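Local atomic coordinates of hydrogen peroxide-inducible genes activator (Corynebacterium glutamicum, PDB entry 6G1B), a protein that probably senses hydrogen peroxide and, as a LysR-type transcription regulator with a helix-turn-helix DNA-binding region, controls genes of the peroxide response. Residues G101-G106 with I151-M156; G164-P169 with Y287-S292; L170-F175 with N280-L285. The protein carries 1 engineered substitution. One frame throughout, in Å; residues are numbered along the deposited sequence.

Contact 1: G101-G106 with I151-M156; sequences GPLTVG and IDVAMM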
loop_
_atom_site.group_PDB
_atom_site.type_symbol
_atom_site.label_atom_id
_atom_site.label_comp_id
_atom_site.label_asym_id
_atom_site.label_seq_id
_atom_site.Cartn_x
_atom_site.Cartn_y
_atom_site.Cartn_z
ATOM N N GLY A 101 -3.477 1.117 32.008
ATOM C CA GLY A 101 -2.607 0.829 30.898
ATOM C C GLY A 101 -3.149 -0.236 29.931
ATOM O O GLY A 101 -4.342 -0.567 29.966
ATOM N N PRO A 102 -2.278 -0.739 29.042
ATOM C CA PRO A 102 -2.698 -1.655 27.998
ATOM C C PRO A 102 -3.118 -3.013 28.544
ATOM O O PRO A 102 -2.448 -3.561 29.411
ATOM C CB PRO A 102 -1.427 -1.810 27.124
ATOM C CG PRO A 102 -0.453 -0.791 27.604
ATOM C CD PRO A 102 -0.827 -0.476 29.003
ATOM N N LEU A 103 -4.226 -3.528 28.045
ATOM C CA LEU A 103 -4.613 -4.910 28.298
ATOM C C LEU A 103 -5.093 -5.493 26.983
ATOM O O LEU A 103 -6.115 -5.077 26.467
ATOM C CB LEU A 103 -5.701 -4.989 29.380
ATOM C CG LEU A 103 -6.166 -6.407 29.734
ATOM C CD1 LEU A 103 -5.058 -7.268 30.286
ATOM C CD2 LEU A 103 -7.283 -6.365 30.749
ATOM N N THR A 104 -4.339 -6.437 26.443
ATOM C CA THR A 104 -4.702 -7.086 25.202
ATOM C C THR A 104 -5.400 -8.457 25.479
ATOM O O THR A 104 -4.802 -9.372 26.055
ATOM C CB THR A 104 -3.490 -7.201 24.295
ATOM O OG1 THR A 104 -2.960 -5.886 24.097
ATOM C CG2 THR A 104 -3.859 -7.799 22.954
ATOM N N VAL A 105 -6.662 -8.561 25.059
ATOM C CA VAL A 105 -7.522 -9.695 25.381
ATOM C C VAL A 105 -7.911 -10.484 24.119
ATOM O O VAL A 105 -8.476 -9.910 23.195
ATOM C CB VAL A 105 -8.822 -9.218 26.091
ATOM C CG1 VAL A 105 -9.591 -10.388 26.678
ATOM C CG2 VAL A 105 -8.490 -8.241 27.221
ATOM N N GLY A 106 -7.601 -11.785 24.097
ATOM C CA GLY A 106 -8.161 -12.703 23.094
ATOM C C GLY A 106 -9.536 -13.209 23.526
ATOM O O GLY A 106 -9.710 -13.514 24.690
ATOM N N ILE A 151 -0.921 -11.549 22.865
ATOM C CA ILE A 151 -1.993 -11.159 23.803
ATOM C C ILE A 151 -1.552 -11.421 25.234
ATOM O O ILE A 151 -0.600 -12.163 25.459
ATOM C CB ILE A 151 -3.347 -11.837 23.496
ATOM C CG1 ILE A 151 -3.305 -13.345 23.788
ATOM C CG2 ILE A 151 -3.760 -11.560 22.053
ATOM C CD1 ILE A 151 -4.595 -14.051 23.447
ATOM N N ASP A 152 -2.249 -10.814 26.186
ATOM C CA ASP A 152 -1.933 -10.951 27.616
ATOM C C ASP A 152 -2.766 -12.065 28.277
ATOM O O ASP A 152 -2.310 -12.749 29.216
ATOM C CB ASP A 152 -2.221 -9.616 28.358
ATOM C CG ASP A 152 -1.663 -8.340 27.585
ATOM O OD1 ASP A 152 -0.766 -8.523 26.699
ATOM O OD2 ASP A 152 -2.125 -7.174 27.832
ATOM N N VAL A 153 -4.003 -12.208 27.803
ATOM C CA VAL A 153 -4.977 -13.100 28.376
ATOM C C VAL A 153 -6.002 -13.508 27.302
ATOM O O VAL A 153 -6.257 -12.763 26.360
ATOM C CB VAL A 153 -5.647 -12.433 29.594
ATOM C CG1 VAL A 153 -6.465 -11.208 29.204
ATOM C CG2 VAL A 153 -6.456 -13.463 30.359
ATOM N N ALA A 154 -6.527 -14.719 27.424
ATOM C CA ALA A 154 -7.487 -15.264 26.465
ATOM C C ALA A 154 -8.742 -15.707 27.208
ATOM O O ALA A 154 -8.656 -16.419 28.204
ATOM C CB ALA A 154 -6.874 -16.447 25.732
ATOM N N MET A 155 -9.902 -15.292 26.713
ATOM C CA MET A 155 -11.184 -15.696 27.265
ATOM C C MET A 155 -11.667 -16.836 26.379
ATOM O O MET A 155 -11.875 -16.647 25.199
ATOM C CB MET A 155 -12.160 -14.530 27.262
ATOM C CG MET A 155 -13.526 -14.839 27.803
ATOM S SD MET A 155 -14.564 -13.378 27.659
ATOM C CE MET A 155 -16.086 -13.955 28.416
ATOM N N MET A 156 -11.847 -18.011 26.967
ATOM C CA MET A 156 -12.113 -19.226 26.210
ATOM C C MET A 156 -12.741 -20.327 27.076
ATOM O O MET A 156 -12.910 -20.155 28.277
ATOM C CB MET A 156 -10.798 -19.699 25.593
ATOM C CG MET A 156 -9.695 -19.967 26.617
ATOM S SD MET A 156 -8.135 -20.498 25.885
ATOM C CE MET A 156 -8.556 -22.212 25.669
HETATM O O HOH W 1 -1.654 -4.995 26.017
#

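Contact 2: G164-P169 with Y287-S292; sequences GMKEIP and YRSSSS. With 1PS (3-pyridinium-1-ylpropane-1-sulfonate), chain E; PEO (hydrogen peroxide), chain H.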
loop_
_atom_site.group_PDB
_atom_site.type_symbol
_atom_site.label_atom_id
_atom_site.label_comp_id
_atom_site.label_asym_id
_atom_site.label_seq_id
_atom_site.Cartn_x
_atom_site.Cartn_y
_atom_site.Cartn_z
ATOM N N GLY A 164 1.857 -24.392 30.681
ATOM C CA GLY A 164 2.443 -23.162 31.183
ATOM C C GLY A 164 1.468 -22.028 31.395
ATOM O O GLY A 164 1.866 -20.893 31.578
ATOM N N MET A 165 0.176 -22.343 31.387
ATOM C CA MET A 165 -0.890 -21.372 31.516
ATOM C C MET A 165 -1.624 -21.585 32.826
ATOM O O MET A 165 -1.656 -22.680 33.360
ATOM C CB MET A 165 -1.899 -21.518 30.371
ATOM C CG MET A 165 -1.343 -21.418 28.969
ATOM S SD MET A 165 -0.473 -19.852 28.693
ATOM C CE MET A 165 0.071 -20.055 26.996
ATOM N N LYS A 166 -2.203 -20.504 33.328
ATOM C CA LYS A 166 -3.048 -20.501 34.513
ATOM C C LYS A 166 -4.443 -20.134 34.078
ATOM O O LYS A 166 -4.609 -19.456 33.074
ATOM C CB LYS A 166 -2.573 -19.488 35.547
ATOM C CG LYS A 166 -1.121 -19.623 35.978
ATOM C CD LYS A 166 -0.991 -20.291 37.330
ATOM C CE LYS A 166 -1.433 -19.359 38.447
ATOM N NZ LYS A 166 -1.132 -19.955 39.780
ATOM N N GLU A 167 -5.450 -20.585 34.831
ATOM C CA GLU A 167 -6.842 -20.379 34.465
ATOM C C GLU A 167 -7.581 -19.679 35.572
ATOM O O GLU A 167 -7.385 -19.994 36.733
ATOM C CB GLU A 167 -7.508 -21.718 34.147
ATOM C CG GLU A 167 -6.833 -22.464 32.993
ATOM C CD GLU A 167 -7.470 -23.824 32.698
ATOM O OE1 GLU A 167 -8.255 -24.335 33.522
ATOM O OE2 GLU A 167 -7.196 -24.403 31.634
ATOM N N ILE A 168 -8.406 -18.706 35.209
ATOM C CA ILE A 168 -9.342 -18.120 36.136
ATOM C C ILE A 168 -10.734 -18.482 35.614
ATOM O O ILE A 168 -11.097 -18.054 34.521
ATOM C CB ILE A 168 -9.212 -16.578 36.249
ATOM C CG1 ILE A 168 -7.796 -16.160 36.704
ATOM C CG2 ILE A 168 -10.260 -16.052 37.230
ATOM C CD1 ILE A 168 -7.421 -14.731 36.394
ATOM N N PRO A 169 -11.504 -19.292 36.371
ATOM C CA PRO A 169 -12.888 -19.540 35.947
ATOM C C PRO A 169 -13.768 -18.311 36.027
ATOM O O PRO A 169 -13.644 -17.551 36.962
ATOM C CB PRO A 169 -13.382 -20.630 36.918
ATOM C CG PRO A 169 -12.345 -20.753 37.999
ATOM C CD PRO A 169 -11.066 -20.261 37.395
ATOM N N TYR A 287 -3.994 -17.328 31.109
ATOM C CA TYR A 287 -2.820 -16.450 30.966
ATOM C C TYR A 287 -1.527 -17.207 31.240
ATOM O O TYR A 287 -1.574 -18.315 31.749
ATOM C CB TYR A 287 -2.986 -15.212 31.839
ATOM C CG TYR A 287 -2.926 -15.467 33.327
ATOM C CD1 TYR A 287 -4.077 -15.767 34.061
ATOM C CD2 TYR A 287 -1.715 -15.375 34.012
ATOM C CE1 TYR A 287 -4.019 -15.973 35.432
ATOM C CE2 TYR A 287 -1.634 -15.569 35.382
ATOM C CZ TYR A 287 -2.777 -15.887 36.089
ATOM O OH TYR A 287 -2.653 -16.092 37.440
ATOM N N ARG A 288 -0.393 -16.626 30.867
ATOM C CA ARG A 288 0.921 -17.276 31.050
ATOM C C ARG A 288 1.321 -17.251 32.517
ATOM O O ARG A 288 1.321 -16.179 33.143
ATOM C CB ARG A 288 1.993 -16.566 30.215
ATOM C CG ARG A 288 1.780 -16.461 28.711
ATOM C CD ARG A 288 2.955 -15.696 28.053
ATOM N NE ARG A 288 2.926 -14.287 28.438
ATOM C CZ ARG A 288 2.123 -13.354 27.935
ATOM N NH1 ARG A 288 1.269 -13.610 26.932
ATOM N NH2 ARG A 288 2.177 -12.138 28.447
ATOM N N SER A 289 1.698 -18.405 33.075
ATOM C CA SER A 289 2.344 -18.484 34.434
ATOM C C SER A 289 3.473 -17.496 34.703
ATOM O O SER A 289 3.671 -17.076 35.838
ATOM C CB SER A 289 2.980 -19.850 34.649
ATOM O OG SER A 289 1.956 -20.745 34.828
ATOM N N SER A 290 4.207 -17.154 33.653
ATOM C CA SER A 290 5.301 -16.204 33.759
ATOM C C SER A 290 4.873 -14.746 33.998
ATOM O O SER A 290 5.731 -13.930 34.326
ATOM C CB SER A 290 6.157 -16.310 32.495
ATOM O OG SER A 290 5.330 -16.351 31.335
ATOM N N SER A 291 3.588 -14.420 33.822
ATOM C CA SER A 291 3.078 -13.057 34.066
ATOM C C SER A 291 3.043 -12.684 35.540
ATOM O O SER A 291 2.653 -13.487 36.388
ATOM C CB SER A 291 1.660 -12.898 33.505
ATOM O OG SER A 291 1.279 -11.528 33.451
ATOM N N SER A 292 3.399 -11.447 35.844
ATOM C CA SER A 292 3.213 -10.899 37.195
ATOM C C SER A 292 1.818 -10.247 37.350
ATOM O O SER A 292 1.538 -9.663 38.393
ATOM C CB SER A 292 4.306 -9.861 37.493
ATOM O OG SER A 292 4.176 -8.765 36.590
HETATM N N1 1PS E . 4.358 -14.783 38.780
HETATM C C1 1PS E . 5.293 -14.979 37.812
HETATM C C2 1PS E . 6.371 -14.116 37.697
HETATM C C3 1PS E . 4.488 -13.723 39.624
HETATM C C4 1PS E . 5.569 -12.860 39.507
HETATM C C5 1PS E . 6.497 -13.065 38.544
HETATM C C6 1PS E . 3.202 -15.664 38.897
HETATM C C7 1PS E . 3.569 -17.103 39.254
HETATM C C8 1PS E . 2.426 -18.027 38.835
HETATM S S1 1PS E . 2.472 -19.537 39.831
HETATM O O1 1PS E . 1.461 -20.535 39.322
HETATM O O2 1PS E . 2.220 -19.229 41.285
HETATM O O3 1PS E . 3.866 -20.112 39.871
HETATM O O1 PEO H . -5.276 -18.584 38.809
HETATM O O2 PEO H . -4.847 -17.187 39.057
HETATM O O HOH W 2 4.103 -19.352 30.914
#

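Contact 3: L170-F175 with N280-L285; sequences LYDEDF and NRRIGL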
loop_
_atom_site.group_PDB
_atom_site.type_symbol
_atom_site.label_atom_id
_atom_site.label_comp_id
_atom_site.label_asym_id
_atom_site.label_seq_id
_atom_site.Cartn_x
_atom_site.Cartn_y
_atom_site.Cartn_z
ATOM N N LEU A 170 -14.603 -18.087 35.020
ATOM C CA LEU A 170 -15.503 -16.947 35.006
ATOM C C LEU A 170 -16.939 -17.363 35.329
ATOM O O LEU A 170 -17.548 -16.794 36.235
ATOM C CB LEU A 170 -15.455 -16.240 33.647
ATOM C CG LEU A 170 -14.084 -15.679 33.251
ATOM C CD1 LEU A 170 -14.087 -15.145 31.831
ATOM C CD2 LEU A 170 -13.663 -14.628 34.266
ATOM N N TYR A 171 -17.466 -18.330 34.572
ATOM C CA TYR A 171 -18.859 -18.715 34.654
ATOM C C TYR A 171 -19.178 -19.958 33.817
ATOM O O TYR A 171 -18.464 -20.257 32.858
ATOM C CB TYR A 171 -19.780 -17.585 34.199
ATOM C CG TYR A 171 -19.485 -17.002 32.839
ATOM C CD1 TYR A 171 -19.984 -17.592 31.691
ATOM C CD2 TYR A 171 -18.764 -15.813 32.711
ATOM C CE1 TYR A 171 -19.747 -17.050 30.447
ATOM C CE2 TYR A 171 -18.518 -15.264 31.468
ATOM C CZ TYR A 171 -19.018 -15.870 30.348
ATOM O OH TYR A 171 -18.774 -15.310 29.150
ATOM N N ASP A 172 -20.269 -20.636 34.200
ATOM C CA ASP A 172 -20.873 -21.671 33.389
ATOM C C ASP A 172 -22.011 -21.062 32.603
ATOM O O ASP A 172 -22.861 -20.402 33.161
ATOM C CB ASP A 172 -21.398 -22.812 34.285
ATOM C CG ASP A 172 -20.296 -23.470 35.070
ATOM O OD1 ASP A 172 -20.341 -23.602 36.320
ATOM O OD2 ASP A 172 -19.271 -23.745 34.420
ATOM N N GLU A 173 -22.033 -21.303 31.309
ATOM C CA GLU A 173 -23.052 -20.759 30.410
ATOM C C GLU A 173 -23.816 -21.928 29.821
ATOM O O GLU A 173 -23.234 -22.808 29.218
ATOM C CB GLU A 173 -22.418 -19.918 29.303
ATOM C CG GLU A 173 -23.369 -19.508 28.201
ATOM C CD GLU A 173 -22.784 -18.489 27.221
ATOM O OE1 GLU A 173 -21.533 -18.454 27.018
ATOM O OE2 GLU A 173 -23.611 -17.725 26.663
ATOM N N ASP A 174 -25.112 -21.923 30.026
ATOM C CA ASP A 174 -25.968 -22.943 29.462
ATOM C C ASP A 174 -26.130 -22.754 27.968
ATOM O O ASP A 174 -25.907 -21.661 27.456
ATOM C CB ASP A 174 -27.360 -22.921 30.102
ATOM C CG ASP A 174 -27.358 -23.396 31.529
ATOM O OD1 ASP A 174 -28.185 -22.842 32.289
ATOM O OD2 ASP A 174 -26.558 -24.289 31.924
ATOM N N PHE A 175 -26.511 -23.835 27.292
ATOM C CA PHE A 175 -26.954 -23.799 25.908
ATOM C C PHE A 175 -28.465 -23.937 25.858
ATOM O O PHE A 175 -29.097 -24.356 26.818
ATOM C CB PHE A 175 -26.301 -24.917 25.082
ATOM C CG PHE A 175 -24.863 -24.684 24.789
ATOM C CD1 PHE A 175 -23.913 -24.911 25.741
ATOM C CD2 PHE A 175 -24.482 -24.226 23.554
ATOM C CE1 PHE A 175 -22.586 -24.656 25.491
ATOM C CE2 PHE A 175 -23.164 -23.979 23.276
ATOM C CZ PHE A 175 -22.198 -24.165 24.247
ATOM N N ASN A 280 -23.924 -27.179 29.068
ATOM C CA ASN A 280 -23.297 -25.906 29.318
ATOM C C ASN A 280 -21.833 -25.832 28.816
ATOM O O ASN A 280 -21.374 -26.744 28.161
ATOM C CB ASN A 280 -23.445 -25.545 30.818
ATOM C CG ASN A 280 -22.642 -26.437 31.721
ATOM O OD1 ASN A 280 -21.925 -27.309 31.258
ATOM N ND2 ASN A 280 -22.791 -26.239 33.030
ATOM N N ARG A 281 -21.152 -24.729 29.101
ATOM C CA ARG A 281 -19.707 -24.593 28.856
ATOM C C ARG A 281 -19.106 -23.763 29.970
ATOM O O ARG A 281 -19.768 -22.876 30.476
ATOM C CB ARG A 281 -19.399 -23.944 27.505
ATOM C CG ARG A 281 -19.841 -22.480 27.379
ATOM C CD ARG A 281 -19.522 -21.961 25.986
ATOM N NE ARG A 281 -19.996 -20.620 25.745
ATOM C CZ ARG A 281 -19.829 -19.960 24.594
ATOM N NH1 ARG A 281 -19.186 -20.525 23.582
ATOM N NH2 ARG A 281 -20.322 -18.735 24.450
ATOM N N ARG A 282 -17.882 -24.096 30.353
ATOM C CA ARG A 282 -17.168 -23.377 31.394
ATOM C C ARG A 282 -16.267 -22.349 30.697
ATOM O O ARG A 282 -15.330 -22.712 30.007
ATOM C CB ARG A 282 -16.361 -24.353 32.265
ATOM C CG ARG A 282 -15.303 -23.748 33.203
ATOM C CD ARG A 282 -15.861 -22.890 34.313
ATOM N NE ARG A 282 -16.841 -23.560 35.159
ATOM C CZ ARG A 282 -16.640 -24.053 36.382
ATOM N NH1 ARG A 282 -15.448 -24.040 36.975
ATOM N NH2 ARG A 282 -17.668 -24.596 37.023
ATOM N N ILE A 283 -16.597 -21.072 30.828
ATOM C CA ILE A 283 -15.789 -20.001 30.259
ATOM C C ILE A 283 -14.791 -19.540 31.313
ATOM O O ILE A 283 -15.127 -19.438 32.489
ATOM C CB ILE A 283 -16.669 -18.827 29.764
ATOM C CG1 ILE A 283 -17.539 -19.274 28.592
ATOM C CG2 ILE A 283 -15.821 -17.623 29.316
ATOM C CD1 ILE A 283 -16.814 -19.846 27.401
ATOM N N GLY A 284 -13.563 -19.287 30.883
ATOM C CA GLY A 284 -12.477 -18.847 31.766
ATOM C C GLY A 284 -11.493 -17.884 31.122
ATOM O O GLY A 284 -11.499 -17.680 29.921
ATOM N N LEU A 285 -10.645 -17.284 31.927
ATOM C CA LEU A 285 -9.534 -16.457 31.430
ATOM C C LEU A 285 -8.268 -17.294 31.541
ATOM O O LEU A 285 -8.026 -17.868 32.602
ATOM C CB LEU A 285 -9.390 -15.222 32.262
ATOM C CG LEU A 285 -10.172 -13.979 31.981
ATOM C CD1 LEU A 285 -9.507 -12.862 32.806
ATOM C CD2 LEU A 285 -10.167 -13.623 30.501
HETATM O O HOH W 3 -24.515 -24.459 33.724
#

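Contact 1: G101-G106 with I151-M156
Asp-152 reaches back across the start of the strand pair, and its side chain crosses that of Thr-104 at about a right angle. With CG anti to its carbonyl carbon (chi1 -45°), OD2 is brought to the backbone of the neighbouring strand: Thr-104 N donates to Asp-152 OD2 over 2.7 Å in a nearly straight bond (175°), arriving from above the carboxylate plane. A water links the two side chains, bonded to Thr-104 OG1 and donating to Asp-152 OD2. Thr-104 O answers the Asp-152 side by accepting from Asp-152 N at 2.9 Å and, more weakly, from Val-153 N.

Thr-104 turns its methyl the other way, onto Ile-151: Thr-104 CG2 meets Ile-151 CG2 at 3.9 Å, these side chains also crossing at about a right angle. Ile-151 CD1 runs on until it rests against the backbone of Gly-106, which has no side chain there. On one face of the sheet Val-105 and Val-153 lie side by side and point the same way, CG1 to CG1 at 4.1 Å, with Leu-103 CD1 beside the same Val-153 methyl. Helix 294-317 covers Leu-103 and Val-105 through Phe-300.

Regular parallel pairing takes over further along: Gly-106 N donates to Val-153 O, and Met-155 N to Gly-106 O at 2.7 Å. This joins two neighbouring parallel strands at the heart of a periplasmic-binding-protein-like α/β subdomain. Arg-293 completes the surroundings of the buried Asp-152 with a salt bridge to OD2. An amide, a water and a guanidinium thus gather on one oxygen, a setting that would probably keep the carboxylate ionised although it is buried.

Contact 2: G164-P169 with Y287-S292
Lys-166 and Tyr-287 form a hydrogen-bonded antiparallel pair: Lys-166 N donates to Tyr-287 O at 2.8 Å, and Tyr-287 N returns to Lys-166 O at 3.0 Å. Beyond them, past the neighbouring pair of Met-165 and Arg-288, Gly-164 O takes a bond from Ser-289 N over 2.9 Å, a weak one from Ser-289 OG and a third from a water that also donates to Ser-290 OG.

Apolar contacts centre on the tyrosine ring. Lys-166 CB sits over one face, 3.9 Å from the Tyr-287 centroid, in a CH-pi contact offset toward the rim. The pairing puts both side chains on one face of the sheet, where they run alongside each other, Tyr-287 CG lying between its backbone N and carbonyl carbon (chi1 69°). Ile-168 comes in at an angle, CD1 3.7 Å from Tyr-287 CE1, and Phe-297 of helix 294-317 meets the ring as well.

Polar contacts to bound molecules lie at the side-chain ends. Bends at chi2 and chi3 carry Lys-166 NZ to the bound 3-pyridinium-1-ylpropane-1-sulfonate, donating to its sulfonate O1 at 2.7 Å. Backbone carbonyls of Ser-289 to Ser-291 lie beside the pyridinium, with Ser-292 CB also near. A hydrogen peroxide, probably from the crystallisation liquor, lies near the tyrosine ring plane, O2 2.9 Å from Tyr-287 OH; Lys-166, Glu-167, Ile-168 and Glu-298 also belong to this site.

In this LysR substrate-binding domain, an antiparallel strand end thus runs into a type I turn, Arg-288 to Ser-291, that lines the sulfonate's site in this crystal.

Contact 3: L170-F175 with N280-L285
The Tyr-171 ring carries Ile-283 over one face, CB standing 4.0 Å from the centroid in a CH-pi contact; both side chains point the same way, with the methyl CG2 near the phenol end. Phe-308 of helix 294-317 also stacks on this ring. Phe-175 instead offers an edge: Asn-280 CA lies in its plane, and Arg-281 CB is 3.8 Å from Phe-175 CE1. The Phe-175 and Arg-281 side chains cross at about a right angle.

Two guanidinium groups use their NE/NH2 edges. Arg-281, extended from CG to NE, makes a side-on salt bridge in which both NE and NH2 reach the single oxygen Glu-173 OE1, each at 2.9 Å and in the guanidinium plane. Both donors approach from the same face of the carboxylate, well above its plane, and the two planes stand 54° apart. Glu-173 OE2 is taken by Ser-257, and Arg-281 has further bonds to Thr-110 O and Asp-206 O, so each partner of this buried pair is fixed at more than one point.

These strands form an antiparallel ladder interrupted by a classic beta bulge, in which Leu-170 and Tyr-171 both face Ile-283: Ile-283 O accepts from Leu-170 N at 2.9 Å and weakly from Tyr-171 N.

On the more exposed face, bends at chi2 and chi3 fold Arg-282 back into a side-on salt bridge with Asp-172, the two planes 38° apart. Arg-282 NE donates to Asp-172 OD2 within the guanidinium plane, and NH2 to OD1 on its syn lone pair. Beside it, the Asp-174 carboxylate and Asn-280 amide, their planes only 15° apart, share a water that donates to Asp-174 OD2 and accepts from Asn-280 ND2, while Asn-325 ND2 binds Asp-174 OD1.

How the contacts relate
From the N terminus, contact 1 comes first: it closes a loop of 44 residues that holds strand 130-136 and helix 139-147. The chain then enters the long strand 165-180, where contacts 2 and 3 open in turn. Both close on strand 278-288 in reverse order, so contact 3 nests inside the loop of contact 2, while contact 1 precedes both in series. Ile-168 O accepts from Leu-285 N where the two later contacts meet. Strand 153-158 joins contact 1 to them, since Met-156 O receives Gly-284 N and Ile-151 O receives Arg-288 NH1. All three therefore share one mixed sheet of the LysR substrate-binding domain.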